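Local structure of carboxylesterase (Est-2) (Archaeoglobus fulgidus, 5FRD) at residues Val12-Leu17 with Gly55-Val60; Phe25-Ser30 with Ile49-His54. The protein probably hydrolyses carboxylic esters as an alpha/beta hydrolase, and binds a coenzyme A molecule near its active site. All coordinates share one frame; numbering follows the deposited sequence. Where two conformers were deposited one is given.

In the fold
From the N terminus the chain forms an antiparallel pair, strands 3-9 and 12-18, at one edge of the mixed sheet. It then adds strand 24-27 further into the sheet, passes through helix 38-43 and returns as strand 47-49, which lies between strands 12-18 and 24-27. Contact 2 closes this smaller loop where both strands run out into loops. The chain goes on through Gly-55 to Val-60, and contact 1 closes the larger loop by bringing it back to strand 12-18. Contact 2 is therefore nested inside contact 1. Asp-50 joins them: its backbone N probably bonds to Ser-15 O, and its backbone O to Ser-57 OG. Helix 65-79 touches side chains of both contacts.

Contact 1 (Val12-Leu17 with Gly55-Val60); sequences VKVSLL and GQSDTV
Strand Val-12 to Leu-17 and the loop Gln-56 to Val-60 run roughly antiparallel, their touching parts 156° apart in direction, and Asp-58 N bonds to Lys-13 O at 2.9 Å. The strand belongs to the antiparallel end of an alpha/beta hydrolase sheet. The loop leads from strand 47-49 to helix 65-79 and takes up the strand's backbone groups partly with side chains. Asp-58 grips Lys-13 twice. Its OD2 accepts Lys-13 N at 3.0 Å, with the donor well above the carboxylate plane. In the conformer given, its OD1 makes a weak salt bridge with Lys-13 NZ, 3.3 Å. The lysine chain crosses the aspartate at about a right angle. Lys-13 CG is anti to its own backbone N (chi1 176°), and a bend at chi3 folds NZ back over the loop. There NZ also donates to Gln-56 O at 2.8 Å. One residue earlier on the strand, Val-12 CG1 lies against Asp-58 CB, and Tyr-71 of helix 65-79 touches both Val-12 and Val-60. Ser-15 OG turns to Arg-4 and Val-5 O on strand 3-9. Ser-57 OG, held by Asp-50 O, accepts Ser-15 N at 2.9 Å, with an N-H...O angle of 164°.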
ATOM      1  N   VAL A  12      -4.445  11.536  17.886  1.00 21.76           N
ATOM      2  CA  VAL A  12      -5.039  10.367  17.240  1.00 20.59           C
ATOM      3  C   VAL A  12      -4.110   9.184  17.562  1.00 16.62           C
ATOM      4  O   VAL A  12      -2.911   9.225  17.255  1.00 17.81           O
ATOM      5  CB  VAL A  12      -5.147  10.565  15.718  1.00 21.29           C
ATOM      6  CG1 VAL A  12      -5.737   9.330  15.024  1.00 22.87           C
ATOM      7  CG2 VAL A  12      -6.005  11.788  15.404  1.00 23.48           C
ATOM      8  N   LYS A  13      -4.667   8.175  18.214  1.00 17.48           N
ATOM      9  CA  LYS A  13      -3.940   6.934  18.497  0.70 15.44           C
ATOM     10  C   LYS A  13      -3.753   6.184  17.177  1.00 15.86           C
ATOM     11  O   LYS A  13      -4.739   5.896  16.487  1.00 16.86           O
ATOM     12  CB  LYS A  13      -4.670   6.068  19.513  0.70 20.64           C
ATOM     13  CG  LYS A  13      -4.005   4.710  19.770  0.70 33.05           C
ATOM     14  CD  LYS A  13      -4.621   3.941  20.945  0.70 47.53           C
ATOM     15  CE  LYS A  13      -6.031   3.417  20.764  0.70 46.64           C
ATOM     16  NZ  LYS A  13      -6.369   3.024  19.369  0.70 39.40           N
ATOM     17  N   VAL A  14      -2.495   5.880  16.885  1.00 13.53           N
ATOM     18  CA  VAL A  14      -2.126   5.107  15.688  1.00 13.82           C
ATOM     19  C   VAL A  14      -1.454   3.829  16.158  1.00 12.87           C
ATOM     20  O   VAL A  14      -0.471   3.859  16.879  1.00 13.19           O
ATOM     21  CB  VAL A  14      -1.213   5.902  14.752  1.00 13.89           C
ATOM     22  CG1 VAL A  14      -0.743   5.044  13.573  1.00 13.76           C
ATOM     23  CG2 VAL A  14      -1.944   7.142  14.216  1.00 15.10           C
ATOM     24  N   SER A  15      -1.975   2.684  15.689  1.00 12.05           N
ATOM     25  CA  SER A  15      -1.354   1.396  15.935  1.00 12.31           C
ATOM     26  C   SER A  15      -0.498   0.986  14.750  1.00 11.21           C
ATOM     27  O   SER A  15      -0.819   1.336  13.610  1.00 12.77           O
ATOM     28  CB  SER A  15      -2.412   0.347  16.183  1.00 12.04           C
ATOM     29  OG  SER A  15      -1.810  -0.841  16.710  1.00 13.89           O
ATOM     30  N   LEU A  16       0.568   0.286  15.049  1.00 11.37           N
ATOM     31  CA  LEU A  16       1.422  -0.330  14.022  1.00 11.07           C
ATOM     32  C   LEU A  16       1.754  -1.745  14.422  1.00 12.32           C
ATOM     33  O   LEU A  16       1.829  -2.070  15.597  1.00 12.36           O
ATOM     34  CB  LEU A  16       2.703   0.461  13.770  1.00 12.50           C
ATOM     35  CG  LEU A  16       2.526   1.948  13.411  1.00 11.89           C
ATOM     36  CD1 LEU A  16       2.635   2.853  14.647  1.00 13.90           C
ATOM     37  CD2 LEU A  16       3.537   2.401  12.390  1.00 12.50           C
ATOM     38  N   LEU A  17       2.041  -2.576  13.421  1.00 11.84           N
ATOM     39  CA  LEU A  17       2.668  -3.870  13.647  1.00 12.10           C
ATOM     40  C   LEU A  17       4.128  -3.731  13.320  1.00 11.45           C
ATOM     41  O   LEU A  17       4.507  -3.052  12.358  1.00 13.20           O
ATOM     42  CB  LEU A  17       2.046  -4.960  12.785  1.00 12.80           C
ATOM     43  CG  LEU A  17       0.624  -5.328  13.108  1.00 13.94           C
ATOM     44  CD1 LEU A  17       0.145  -6.380  12.116  1.00 15.57           C
ATOM     45  CD2 LEU A  17       0.466  -5.821  14.536  1.00 17.26           C
ATOM     46  N   GLY A  55      -7.912  -1.053  11.395  1.00 14.31           N
ATOM     47  CA  GLY A  55      -7.214  -1.843  12.420  1.00 13.89           C
ATOM     48  C   GLY A  55      -7.489  -1.352  13.824  1.00 15.16           C
ATOM     49  O   GLY A  55      -8.651  -1.112  14.180  1.00 16.65           O
ATOM     50  N   GLN A  56      -6.422  -1.182  14.595  1.00 13.37           N
ATOM     51  CA  GLN A  56      -6.543  -0.733  15.977  0.60 14.24           C
ATOM     52  C   GLN A  56      -6.271   0.756  16.165  1.00 16.45           C
ATOM     53  O   GLN A  56      -6.097   1.232  17.296  1.00 18.78           O
ATOM     54  CB  GLN A  56      -5.649  -1.566  16.877  0.60 16.64           C
ATOM     55  CG  GLN A  56      -5.960  -3.035  16.773  0.60 22.56           C
ATOM     56  CD  GLN A  56      -7.267  -3.392  17.437  0.60 21.56           C
ATOM     57  OE1 GLN A  56      -7.629  -2.830  18.463  0.60 25.21           O
ATOM     58  NE2 GLN A  56      -8.020  -4.270  16.799  0.60 32.72           N
ATOM     59  N   SER A  57      -6.204   1.511  15.076  1.00 14.07           N
ATOM     60  CA  SER A  57      -6.070   2.943  15.145  1.00 12.80           C
ATOM     61  C   SER A  57      -7.414   3.620  15.447  1.00 16.05           C
ATOM     62  O   SER A  57      -8.473   3.070  15.181  1.00 17.05           O
ATOM     63  CB  SER A  57      -5.437   3.474  13.867  1.00 13.34           C
ATOM     64  OG  SER A  57      -4.097   3.039  13.800  1.00 13.99           O
ATOM     65  N   ASP A  58      -7.335   4.824  15.966  1.00 16.49           N
ATOM     66  CA  ASP A  58      -8.526   5.626  16.194  1.00 17.60           C
ATOM     67  C   ASP A  58      -9.236   5.971  14.888  1.00 18.54           C
ATOM     68  O   ASP A  58      -8.660   5.996  13.786  1.00 18.62           O
ATOM     69  CB  ASP A  58      -8.189   6.948  16.903  1.00 18.69           C
ATOM     70  CG  ASP A  58      -7.983   6.822  18.392  1.00 23.94           C
ATOM     71  OD1 ASP A  58      -8.253   5.754  18.990  1.00 28.52           O
ATOM     72  OD2 ASP A  58      -7.508   7.844  18.965  1.00 25.11           O
ATOM     73  N   THR A  59     -10.523   6.262  15.027  1.00 19.06           N
ATOM     74  CA  THR A  59     -11.347   6.809  13.957  1.00 21.77           C
ATOM     75  C   THR A  59     -11.201   8.333  13.953  1.00 22.25           C
ATOM     76  O   THR A  59     -11.195   8.972  15.010  1.00 27.41           O
ATOM     77  CB  THR A  59     -12.807   6.380  14.189  1.00 23.72           C
ATOM     78  OG1 THR A  59     -12.912   4.959  14.029  1.00 29.22           O
ATOM     79  CG2 THR A  59     -13.779   7.065  13.229  1.00 29.29           C
ATOM     80  N   VAL A  60     -11.070   8.900  12.771  1.00 21.78           N
ATOM     81  CA  VAL A  60     -10.976  10.347  12.589  1.00 22.58           C
ATOM     82  C   VAL A  60     -11.394  10.670  11.157  1.00 26.07           C
ATOM     83  O   VAL A  60     -11.191   9.886  10.215  1.00 23.18           O
ATOM     84  CB  VAL A  60      -9.556  10.873  12.925  1.00 27.98           C
ATOM     85  CG1 VAL A  60      -8.529  10.427  11.887  1.00 30.00           C
ATOM     86  CG2 VAL A  60      -9.545  12.397  13.039  1.00 32.97           C
TER

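Contact 2 (Phe25-Ser30 with Ile49-His54); sequences FYIHSS and IDLPNH
The C-terminal ends of two neighbouring parallel strands meet here, and His-28, just past strand 24-27, reaches across to the turn at Leu-51. Ile-49 N donates to Tyr-26 O at 3.1 Å. The chains then diverge, and a water bridges Tyr-26 O and Ile-49 O, with a weak bond from His-28 N. His-28 CG, set between backbone N and carbonyl carbon (chi1 65°), turns the ring edge to Leu-51. NE2 accepts Leu-51 N at 3.0 Å, near the ring plane, while ND1 donates to Ser-29 O at 2.9 Å. Both ring nitrogens are engaged, which probably fixes the ring's rotation. This is the strand-end region where alpha/beta hydrolases carry their active-site loops, and Ile-27 touches the probable nucleophile elbow. Leu-51 to His-54 form a type II turn. His-54 ND1 donates to Pro-52 O, and its NE2 bonds to Asp-168 of helix 162-173. His-28 CE1 sits over one face of the His-54 ring, 3.6 Å from CG. Without the His-28 imidazole, as with an alanine here, Leu-51 N would probably lose its acceptor and a gap would open beside His-54. Phe-25 CZ packs on Ile-49 CB at 3.9 Å, and Ile-27 CG2 lies 4.2 Å from Leu-51 CD1.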
ATOM      1  N   PHE A  25       8.793   0.755   5.932  1.00 11.13           N
ATOM      2  CA  PHE A  25       7.521   1.250   6.415  1.00 11.33           C
ATOM      3  C   PHE A  25       6.426   0.925   5.402  1.00 11.74           C
ATOM      4  O   PHE A  25       6.488   1.399   4.253  1.00 12.56           O
ATOM      5  CB  PHE A  25       7.614   2.772   6.656  1.00 12.50           C
ATOM      6  CG  PHE A  25       6.446   3.337   7.421  1.00 12.16           C
ATOM      7  CD1 PHE A  25       6.447   3.371   8.814  1.00 12.59           C
ATOM      8  CD2 PHE A  25       5.355   3.837   6.754  1.00 13.58           C
ATOM      9  CE1 PHE A  25       5.364   3.891   9.495  1.00 13.64           C
ATOM     10  CE2 PHE A  25       4.283   4.366   7.460  1.00 14.33           C
ATOM     11  CZ  PHE A  25       4.319   4.383   8.822  1.00 14.08           C
ATOM     12  N   TYR A  26       5.434   0.117   5.816  1.00 10.55           N
ATOM     13  CA  TYR A  26       4.430  -0.396   4.904  1.00  9.94           C
ATOM     14  C   TYR A  26       3.098   0.289   5.102  1.00 10.87           C
ATOM     15  O   TYR A  26       2.665   0.464   6.247  1.00 12.02           O
ATOM     16  CB  TYR A  26       4.197  -1.900   5.127  1.00 10.28           C
ATOM     17  CG  TYR A  26       5.408  -2.792   5.123  1.00 10.94           C
ATOM     18  CD1 TYR A  26       6.135  -2.993   6.269  1.00 11.97           C
ATOM     19  CD2 TYR A  26       5.806  -3.490   3.984  1.00 11.99           C
ATOM     20  CE1 TYR A  26       7.217  -3.849   6.314  1.00 13.38           C
ATOM     21  CE2 TYR A  26       6.920  -4.312   4.011  1.00 11.52           C
ATOM     22  CZ  TYR A  26       7.626  -4.488   5.165  1.00 13.20           C
ATOM     23  OH  TYR A  26       8.727  -5.339   5.187  1.00 14.62           O
ATOM     24  N   ILE A  27       2.411   0.572   3.997  1.00 10.55           N
ATOM     25  CA  ILE A  27       1.121   1.252   3.997  1.00 10.56           C
ATOM     26  C   ILE A  27       0.109   0.413   3.183  1.00 10.55           C
ATOM     27  O   ILE A  27       0.266   0.221   1.969  1.00 11.71           O
ATOM     28  CB  ILE A  27       1.182   2.678   3.400  1.00 11.88           C
ATOM     29  CG1 ILE A  27       2.371   3.441   3.992  1.00 12.84           C
ATOM     30  CG2 ILE A  27      -0.128   3.382   3.697  1.00 13.34           C
ATOM     31  CD1 ILE A  27       2.553   4.826   3.429  1.00 14.43           C
ATOM     32  N   HIS A  28      -0.902  -0.071   3.891  1.00 10.59           N
ATOM     33  CA  HIS A  28      -1.951  -0.946   3.364  1.00 10.87           C
ATOM     34  C   HIS A  28      -2.933  -0.261   2.431  1.00 12.79           C
ATOM     35  O   HIS A  28      -2.949   0.963   2.281  1.00 12.98           O
ATOM     36  CB  HIS A  28      -2.723  -1.599   4.512  1.00 11.84           C
ATOM     37  CG  HIS A  28      -3.484  -0.636   5.356  1.00 11.07           C
ATOM     38  ND1 HIS A  28      -4.691  -0.095   4.976  1.00 12.39           N
ATOM     39  CD2 HIS A  28      -3.196  -0.101   6.568  1.00 12.07           C
ATOM     40  CE1 HIS A  28      -5.122   0.720   5.928  1.00 13.34           C
ATOM     41  NE2 HIS A  28      -4.212   0.767   6.884  1.00 12.56           N
ATOM     42  N   SER A  29      -3.811  -1.077   1.835  1.00 12.77           N
ATOM     43  CA  SER A  29      -4.816  -0.656   0.883  1.00 14.44           C
ATOM     44  C   SER A  29      -6.194  -0.428   1.487  1.00 13.81           C
ATOM     45  O   SER A  29      -6.404  -0.548   2.703  1.00 13.01           O
ATOM     46  CB  SER A  29      -4.853  -1.710  -0.253  1.00 15.03           C
ATOM     47  OG  SER A  29      -5.106  -2.969   0.274  1.00 18.60           O
ATOM     48  N   SER A  30      -7.151  -0.089   0.631  1.00 12.58           N
ATOM     49  CA  SER A  30      -8.516   0.201   1.067  1.00 13.75           C
ATOM     50  C   SER A  30      -9.183  -0.983   1.760  1.00 12.92           C
ATOM     51  O   SER A  30      -9.067  -2.136   1.325  1.00 15.11           O
ATOM     52  CB  SER A  30      -9.408   0.573  -0.114  1.00 13.14           C
ATOM     53  OG  SER A  30      -9.011   1.772  -0.749  1.00 15.47           O
ATOM     54  N   ILE A  49       1.803   0.444   9.274  1.00 11.44           N
ATOM     55  CA  ILE A  49       0.798   1.275   9.922  1.00 11.59           C
ATOM     56  C   ILE A  49      -0.609   0.710   9.808  1.00 13.08           C
ATOM     57  O   ILE A  49      -0.970   0.145   8.779  1.00 12.51           O
ATOM     58  CB  ILE A  49       0.872   2.693   9.351  1.00 11.82           C
ATOM     59  CG1 ILE A  49       0.059   3.684  10.191  1.00 14.70           C
ATOM     60  CG2 ILE A  49       0.452   2.746   7.892  1.00 14.14           C
ATOM     61  CD1 ILE A  49       0.242   5.150   9.782  1.00 14.04           C
ATOM     62  N   ASP A  50      -1.438   0.878  10.839  1.00 11.58           N
ATOM     63  CA  ASP A  50      -2.898   0.856  10.665  1.00 13.34           C
ATOM     64  C   ASP A  50      -3.320   2.302  10.406  1.00 13.12           C
ATOM     65  O   ASP A  50      -3.211   3.129  11.322  1.00 12.87           O
ATOM     66  CB  ASP A  50      -3.628   0.385  11.944  1.00 12.42           C
ATOM     67  CG  ASP A  50      -3.606  -1.098  12.188  1.00 14.90           C
ATOM     68  OD1 ASP A  50      -3.540  -1.897  11.235  1.00 15.39           O
ATOM     69  OD2 ASP A  50      -3.813  -1.485  13.390  1.00 15.51           O
ATOM     70  N   LEU A  51      -3.683   2.681   9.193  1.00 12.04           N
ATOM     71  CA  LEU A  51      -4.142   4.051   8.995  1.00 12.79           C
ATOM     72  C   LEU A  51      -5.320   4.330   9.910  1.00 13.24           C
ATOM     73  O   LEU A  51      -6.107   3.428  10.217  1.00 13.63           O
ATOM     74  CB  LEU A  51      -4.546   4.292   7.533  1.00 12.83           C
ATOM     75  CG  LEU A  51      -3.430   4.315   6.497  1.00 14.31           C
ATOM     76  CD1 LEU A  51      -4.000   4.311   5.096  1.00 15.64           C
ATOM     77  CD2 LEU A  51      -2.466   5.470   6.697  1.00 16.07           C
ATOM     78  N   PRO A  52      -5.455   5.584  10.365  1.00 13.85           N
ATOM     79  CA  PRO A  52      -6.685   5.905  11.101  1.00 14.40           C
ATOM     80  C   PRO A  52      -7.910   5.409  10.339  1.00 13.37           C
ATOM     81  O   PRO A  52      -7.898   5.340   9.098  1.00 14.54           O
ATOM     82  CB  PRO A  52      -6.644   7.428  11.187  1.00 15.62           C
ATOM     83  CG  PRO A  52      -5.185   7.742  11.181  1.00 16.99           C
ATOM     84  CD  PRO A  52      -4.576   6.745  10.216  1.00 15.29           C
ATOM     85  N   ASN A  53      -8.921   4.995  11.089  1.00 14.98           N
ATOM     86  CA  ASN A  53     -10.126   4.331  10.571  1.00 14.16           C
ATOM     87  C   ASN A  53      -9.981   2.866  10.233  1.00 14.09           C
ATOM     88  O   ASN A  53     -10.943   2.250   9.774  1.00 17.11           O
ATOM     89  CB  ASN A  53     -10.753   5.082   9.390  1.00 16.38           C
ATOM     90  CG  ASN A  53     -10.974   6.547   9.706  1.00 19.96           C
ATOM     91  OD1 ASN A  53     -11.603   6.856  10.706  1.00 19.98           O
ATOM     92  ND2 ASN A  53     -10.399   7.430   8.927  1.00 19.68           N
ATOM     93  N   HIS A  54      -8.789   2.311  10.472  1.00 13.68           N
ATOM     94  CA  HIS A  54      -8.462   0.933  10.142  1.00 13.22           C
ATOM     95  C   HIS A  54      -7.780   0.266  11.321  1.00 13.67           C
ATOM     96  O   HIS A  54      -7.102   0.903  12.131  1.00 13.35           O
ATOM     97  CB  HIS A  54      -7.546   0.876   8.923  1.00 13.14           C
ATOM     98  CG  HIS A  54      -8.088   1.589   7.716  1.00 13.66           C
ATOM     99  ND1 HIS A  54      -8.076   2.957   7.593  1.00 16.09           N
ATOM    100  CD2 HIS A  54      -8.649   1.117   6.588  1.00 13.29           C
ATOM    101  CE1 HIS A  54      -8.620   3.296   6.437  1.00 16.33           C
ATOM    102  NE2 HIS A  54      -8.958   2.200   5.798  1.00 15.65           N
TER
HETATM  103  O   HOH W   1       0.171  -0.862   6.553  1.00 11.89           O